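Local coordinates for protein glucoamylase (Thermoanaerobacterium thermosaccharolyticum, PDB 1LF6) that hydrolyses terminal alpha-1,4-linked glucose residues one after another from the non-reducing ends of glucan chains, probably releasing beta-D-glucose, at residues 443-456 with 475-489. Numbering follows the deposited sequence.
Sequences YSPATMAAEVAGLT and QEKADNWQKLIDNLT. With SO4 (sulfate ion), chain C.
L455, M448 and W481 bury the most surface where helix 445-464 turns back on helix 468-489, an antiparallel hairpin of the (alpha/alpha) barrel of family GH15 that illustrates knobs-into-holes packing. The two short axes approach to 8.3 Å at a crossing angle of -156°, and no hydrogen bond joins the segments, so apolar side chains carry the contact. M448 is one knob: its chain bends at the last torsion (chi3 78°), bringing CE into a hole formed by W481, I485, L488 and T489, where CE lies 4.0 Å from I485 CG1. One turn on, V452 fills the next hole, among A478, W481, Q482 and I485. L455 reaches the W481 indole almost at a right angle, its CD1 making an off-centre CH-pi contact 4.2 Å from the six-membered ring centroid, while I425 of helix 414-428 also packs against W481. At the start of the helix, S444 OG caps T447 N; the S444 side chain lies about 4 Å from that of E435, the probable catalytic base. Y443, preceding S444, has L488 CD2 over one ring face and L488 CD1 in off-centre CH-pi contact; its OH donates to O4 of a sulfate ion, 2.8 Å away in the ring plane.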
loop_
_atom_site.group_PDB
_atom_site.type_symbol
_atom_site.label_atom_id
_atom_site.label_comp_id
_atom_site.label_asym_id
_atom_site.label_seq_id
_atom_site.Cartn_x
_atom_site.Cartn_y
_atom_site.Cartn_z
ATOM N N TYR A 443 -3.008 -28.877 -0.951
ATOM C CA TYR A 443 -4.438 -28.670 -1.117
ATOM C C TYR A 443 -4.912 -27.685 -0.060
ATOM O O TYR A 443 -4.869 -27.966 1.139
ATOM C CB TYR A 443 -5.174 -30.008 -1.004
ATOM C CG TYR A 443 -4.673 -31.006 -2.016
ATOM C CD1 TYR A 443 -3.748 -31.990 -1.664
ATOM C CD2 TYR A 443 -5.069 -30.919 -3.353
ATOM C CE1 TYR A 443 -3.224 -32.862 -2.623
ATOM C CE2 TYR A 443 -4.550 -31.780 -4.316
ATOM C CZ TYR A 443 -3.630 -32.745 -3.948
ATOM O OH TYR A 443 -3.100 -33.570 -4.911
ATOM N N SER A 444 -5.344 -26.519 -0.532
ATOM C CA SER A 444 -5.810 -25.430 0.321
ATOM C C SER A 444 -7.287 -25.140 0.103
ATOM O O SER A 444 -7.725 -24.967 -1.034
ATOM C CB SER A 444 -5.011 -24.166 0.003
ATOM O OG SER A 444 -5.688 -23.004 0.452
ATOM N N PRO A 445 -8.079 -25.087 1.187
ATOM C CA PRO A 445 -9.499 -24.800 0.968
ATOM C C PRO A 445 -9.726 -23.452 0.277
ATOM O O PRO A 445 -10.572 -23.348 -0.609
ATOM C CB PRO A 445 -10.105 -24.874 2.379
ATOM C CG PRO A 445 -8.931 -24.744 3.302
ATOM C CD PRO A 445 -7.821 -25.458 2.592
ATOM N N ALA A 446 -8.961 -22.433 0.661
ATOM C CA ALA A 446 -9.104 -21.115 0.045
ATOM C C ALA A 446 -8.754 -21.180 -1.432
ATOM O O ALA A 446 -9.500 -20.681 -2.272
ATOM C CB ALA A 446 -8.208 -20.094 0.746
ATOM N N THR A 447 -7.618 -21.792 -1.753
ATOM C CA THR A 447 -7.192 -21.912 -3.150
ATOM C C THR A 447 -8.176 -22.760 -3.966
ATOM O O THR A 447 -8.554 -22.386 -5.077
ATOM C CB THR A 447 -5.793 -22.539 -3.255
ATOM O OG1 THR A 447 -4.851 -21.710 -2.561
ATOM C CG2 THR A 447 -5.375 -22.672 -4.715
ATOM N N MET A 448 -8.584 -23.902 -3.427
ATOM C CA MET A 448 -9.535 -24.748 -4.138
ATOM C C MET A 448 -10.878 -24.039 -4.334
ATOM O O MET A 448 -11.559 -24.271 -5.333
ATOM C CB MET A 448 -9.740 -26.064 -3.398
ATOM C CG MET A 448 -8.523 -26.983 -3.463
ATOM S SD MET A 448 -8.863 -28.579 -2.746
ATOM C CE MET A 448 -9.777 -29.355 -4.067
ATOM N N ALA A 449 -11.258 -23.184 -3.384
ATOM C CA ALA A 449 -12.511 -22.444 -3.499
ATOM C C ALA A 449 -12.413 -21.533 -4.712
ATOM O O ALA A 449 -13.357 -21.415 -5.500
ATOM C CB ALA A 449 -12.769 -21.610 -2.237
ATOM N N ALA A 450 -11.260 -20.885 -4.853
ATOM C CA ALA A 450 -11.013 -19.984 -5.974
ATOM C C ALA A 450 -11.022 -20.749 -7.292
ATOM O O ALA A 450 -11.537 -20.248 -8.293
ATOM C CB ALA A 450 -9.671 -19.277 -5.794
ATOM N N GLU A 451 -10.449 -21.955 -7.289
ATOM C CA GLU A 451 -10.393 -22.783 -8.491
ATOM C C GLU A 451 -11.775 -23.245 -8.942
ATOM O O GLU A 451 -12.056 -23.286 -10.143
ATOM C CB GLU A 451 -9.493 -24.010 -8.270
ATOM C CG GLU A 451 -8.013 -23.669 -8.074
ATOM C CD GLU A 451 -7.150 -24.895 -7.865
ATOM O OE1 GLU A 451 -6.624 -25.435 -8.861
ATOM O OE2 GLU A 451 -7.006 -25.331 -6.702
ATOM N N VAL A 452 -12.624 -23.613 -7.986
ATOM C CA VAL A 452 -13.985 -24.059 -8.297
ATOM C C VAL A 452 -14.800 -22.885 -8.854
ATOM O O VAL A 452 -15.490 -23.021 -9.862
ATOM C CB VAL A 452 -14.705 -24.620 -7.039
ATOM C CG1 VAL A 452 -16.194 -24.821 -7.334
ATOM C CG2 VAL A 452 -14.075 -25.946 -6.628
ATOM N N ALA A 453 -14.719 -21.740 -8.181
ATOM C CA ALA A 453 -15.431 -20.544 -8.619
ATOM C C ALA A 453 -14.945 -20.111 -10.005
ATOM O O ALA A 453 -15.742 -19.796 -10.892
ATOM C CB ALA A 453 -15.218 -19.422 -7.621
ATOM N N GLY A 454 -13.629 -20.099 -10.183
ATOM C CA GLY A 454 -13.055 -19.704 -11.454
ATOM C C GLY A 454 -13.443 -20.573 -12.640
ATOM O O GLY A 454 -13.710 -20.054 -13.731
ATOM N N LEU A 455 -13.458 -21.891 -12.443
ATOM C CA LEU A 455 -13.821 -22.798 -13.522
ATOM C C LEU A 455 -15.322 -22.719 -13.813
ATOM O O LEU A 455 -15.747 -22.903 -14.952
ATOM C CB LEU A 455 -13.410 -24.240 -13.190
ATOM C CG LEU A 455 -11.903 -24.546 -13.165
ATOM C CD1 LEU A 455 -11.689 -26.016 -12.837
ATOM C CD2 LEU A 455 -11.271 -24.219 -14.512
ATOM N N THR A 456 -16.119 -22.449 -12.783
ATOM C CA THR A 456 -17.560 -22.319 -12.960
ATOM C C THR A 456 -17.824 -21.048 -13.786
ATOM O O THR A 456 -18.635 -21.059 -14.717
ATOM C CB THR A 456 -18.294 -22.245 -11.584
ATOM O OG1 THR A 456 -18.140 -23.489 -10.882
ATOM C CG2 THR A 456 -19.780 -21.968 -11.781
ATOM N N GLN A 475 -16.944 -27.034 -16.161
ATOM C CA GLN A 475 -17.892 -27.326 -15.090
ATOM C C GLN A 475 -17.720 -28.698 -14.470
ATOM O O GLN A 475 -17.838 -28.847 -13.256
ATOM C CB GLN A 475 -19.329 -27.179 -15.577
ATOM C CG GLN A 475 -19.848 -25.761 -15.513
ATOM C CD GLN A 475 -19.874 -25.171 -14.102
ATOM O OE1 GLN A 475 -20.173 -23.994 -13.935
ATOM N NE2 GLN A 475 -19.566 -25.982 -13.091
ATOM N N GLU A 476 -17.456 -29.703 -15.299
ATOM C CA GLU A 476 -17.255 -31.056 -14.795
ATOM C C GLU A 476 -16.073 -31.078 -13.830
ATOM O O GLU A 476 -16.125 -31.719 -12.782
ATOM C CB GLU A 476 -16.994 -32.025 -15.950
ATOM C CG GLU A 476 -18.237 -32.744 -16.448
ATOM C CD GLU A 476 -17.962 -33.619 -17.661
ATOM O OE1 GLU A 476 -17.022 -34.438 -17.602
ATOM O OE2 GLU A 476 -18.687 -33.490 -18.669
ATOM N N LYS A 477 -15.007 -30.379 -14.202
ATOM C CA LYS A 477 -13.815 -30.306 -13.375
ATOM C C LYS A 477 -14.174 -29.592 -12.072
ATOM O O LYS A 477 -13.868 -30.074 -10.980
ATOM C CB LYS A 477 -12.715 -29.540 -14.114
ATOM C CG LYS A 477 -11.335 -29.636 -13.482
ATOM C CD LYS A 477 -10.781 -31.063 -13.521
ATOM C CE LYS A 477 -10.535 -31.540 -14.940
ATOM N NZ LYS A 477 -9.911 -32.895 -14.969
ATOM N N ALA A 478 -14.847 -28.452 -12.196
ATOM C CA ALA A 478 -15.252 -27.664 -11.035
ATOM C C ALA A 478 -16.080 -28.486 -10.053
ATOM O O ALA A 478 -15.848 -28.438 -8.843
ATOM C CB ALA A 478 -16.042 -26.435 -11.492
ATOM N N ASP A 479 -17.044 -29.239 -10.578
ATOM C CA ASP A 479 -17.904 -30.070 -9.748
ATOM C C ASP A 479 -17.097 -31.156 -9.041
ATOM O O ASP A 479 -17.334 -31.458 -7.868
ATOM C CB ASP A 479 -18.999 -30.724 -10.596
ATOM C CG ASP A 479 -20.041 -29.725 -11.088
ATOM O OD1 ASP A 479 -20.940 -30.141 -11.844
ATOM O OD2 ASP A 479 -19.970 -28.533 -10.715
ATOM N N ASN A 480 -16.150 -31.744 -9.765
ATOM C CA ASN A 480 -15.305 -32.794 -9.213
ATOM C C ASN A 480 -14.455 -32.249 -8.067
ATOM O O ASN A 480 -14.447 -32.806 -6.965
ATOM C CB ASN A 480 -14.399 -33.370 -10.308
ATOM C CG ASN A 480 -13.431 -34.414 -9.774
ATOM O OD1 ASN A 480 -13.844 -35.442 -9.232
ATOM N ND2 ASN A 480 -12.138 -34.156 -9.924
ATOM N N TRP A 481 -13.744 -31.160 -8.328
ATOM C CA TRP A 481 -12.898 -30.554 -7.306
ATOM C C TRP A 481 -13.725 -30.066 -6.122
ATOM O O TRP A 481 -13.288 -30.152 -4.977
ATOM C CB TRP A 481 -12.094 -29.394 -7.904
ATOM C CG TRP A 481 -11.093 -29.823 -8.944
ATOM C CD1 TRP A 481 -10.856 -31.098 -9.384
ATOM C CD2 TRP A 481 -10.191 -28.977 -9.669
ATOM N NE1 TRP A 481 -9.864 -31.092 -10.335
ATOM C CE2 TRP A 481 -9.439 -29.805 -10.529
ATOM C CE3 TRP A 481 -9.946 -27.596 -9.677
ATOM C CZ2 TRP A 481 -8.458 -29.298 -11.386
ATOM C CZ3 TRP A 481 -8.970 -27.094 -10.530
ATOM C CH2 TRP A 481 -8.242 -27.942 -11.370
ATOM N N GLN A 482 -14.926 -29.568 -6.393
ATOM C CA GLN A 482 -15.790 -29.082 -5.328
ATOM C C GLN A 482 -16.151 -30.233 -4.392
ATOM O O GLN A 482 -16.185 -30.060 -3.174
ATOM C CB GLN A 482 -17.059 -28.457 -5.917
ATOM C CG GLN A 482 -17.872 -27.580 -4.952
ATOM C CD GLN A 482 -18.799 -28.371 -4.043
ATOM O OE1 GLN A 482 -19.196 -29.494 -4.359
ATOM N NE2 GLN A 482 -19.170 -27.774 -2.915
ATOM N N LYS A 483 -16.413 -31.406 -4.962
ATOM C CA LYS A 483 -16.764 -32.586 -4.171
ATOM C C LYS A 483 -15.556 -33.155 -3.419
ATOM O O LYS A 483 -15.717 -33.924 -2.475
ATOM C CB LYS A 483 -17.352 -33.687 -5.072
ATOM C CG LYS A 483 -18.774 -33.448 -5.580
ATOM C CD LYS A 483 -19.795 -33.529 -4.457
ATOM C CE LYS A 483 -21.209 -33.790 -4.984
ATOM N NZ LYS A 483 -21.754 -32.689 -5.823
ATOM N N LEU A 484 -14.352 -32.780 -3.837
ATOM C CA LEU A 484 -13.134 -33.278 -3.197
ATOM C C LEU A 484 -12.545 -32.371 -2.119
ATOM O O LEU A 484 -11.681 -32.799 -1.354
ATOM C CB LEU A 484 -12.067 -33.545 -4.258
ATOM C CG LEU A 484 -12.416 -34.634 -5.275
ATOM C CD1 LEU A 484 -11.296 -34.764 -6.280
ATOM C CD2 LEU A 484 -12.655 -35.958 -4.555
ATOM N N ILE A 485 -13.005 -31.124 -2.062
ATOM C CA ILE A 485 -12.505 -30.177 -1.075
ATOM C C ILE A 485 -12.484 -30.788 0.325
ATOM O O ILE A 485 -11.457 -30.763 1.005
ATOM C CB ILE A 485 -13.360 -28.881 -1.058
ATOM C CG1 ILE A 485 -13.113 -28.082 -2.340
ATOM C CG2 ILE A 485 -13.021 -28.032 0.173
ATOM C CD1 ILE A 485 -13.952 -26.825 -2.447
ATOM N N ASP A 486 -13.612 -31.353 0.740
ATOM C CA ASP A 486 -13.714 -31.953 2.061
ATOM C C ASP A 486 -12.772 -33.124 2.248
ATOM O O ASP A 486 -12.059 -33.198 3.244
ATOM C CB ASP A 486 -15.153 -32.403 2.331
ATOM C CG ASP A 486 -16.095 -31.236 2.534
ATOM O OD1 ASP A 486 -17.296 -31.470 2.779
ATOM O OD2 ASP A 486 -15.626 -30.080 2.452
ATOM N N ASN A 487 -12.753 -34.042 1.292
ATOM C CA ASN A 487 -11.882 -35.201 1.429
ATOM C C ASN A 487 -10.402 -34.860 1.404
ATOM O O ASN A 487 -9.589 -35.605 1.941
ATOM C CB ASN A 487 -12.214 -36.242 0.362
ATOM C CG ASN A 487 -13.333 -37.182 0.803
ATOM O OD1 ASN A 487 -14.251 -36.781 1.522
ATOM N ND2 ASN A 487 -13.265 -38.429 0.363
ATOM N N LEU A 488 -10.048 -33.726 0.813
ATOM C CA LEU A 488 -8.644 -33.341 0.754
ATOM C C LEU A 488 -8.179 -32.373 1.843
ATOM O O LEU A 488 -7.001 -32.366 2.191
ATOM C CB LEU A 488 -8.322 -32.729 -0.613
ATOM C CG LEU A 488 -8.341 -33.683 -1.811
ATOM C CD1 LEU A 488 -8.190 -32.896 -3.099
ATOM C CD2 LEU A 488 -7.219 -34.693 -1.675
ATOM N N THR A 489 -9.087 -31.584 2.409
ATOM C CA THR A 489 -8.665 -30.585 3.390
ATOM C C THR A 489 -9.332 -30.607 4.761
ATOM O O THR A 489 -8.883 -29.925 5.680
ATOM C CB THR A 489 -8.842 -29.165 2.804
ATOM O OG1 THR A 489 -10.238 -28.881 2.657
ATOM C CG2 THR A 489 -8.185 -29.064 1.434
HETATM S S SO4 C . -0.680 -36.065 -3.527
HETATM O O1 SO4 C . -0.308 -34.675 -3.192
HETATM O O2 SO4 C . 0.491 -36.755 -4.117
HETATM O O3 SO4 C . -1.099 -36.777 -2.303
HETATM O O4 SO4 C . -1.792 -36.064 -4.497
#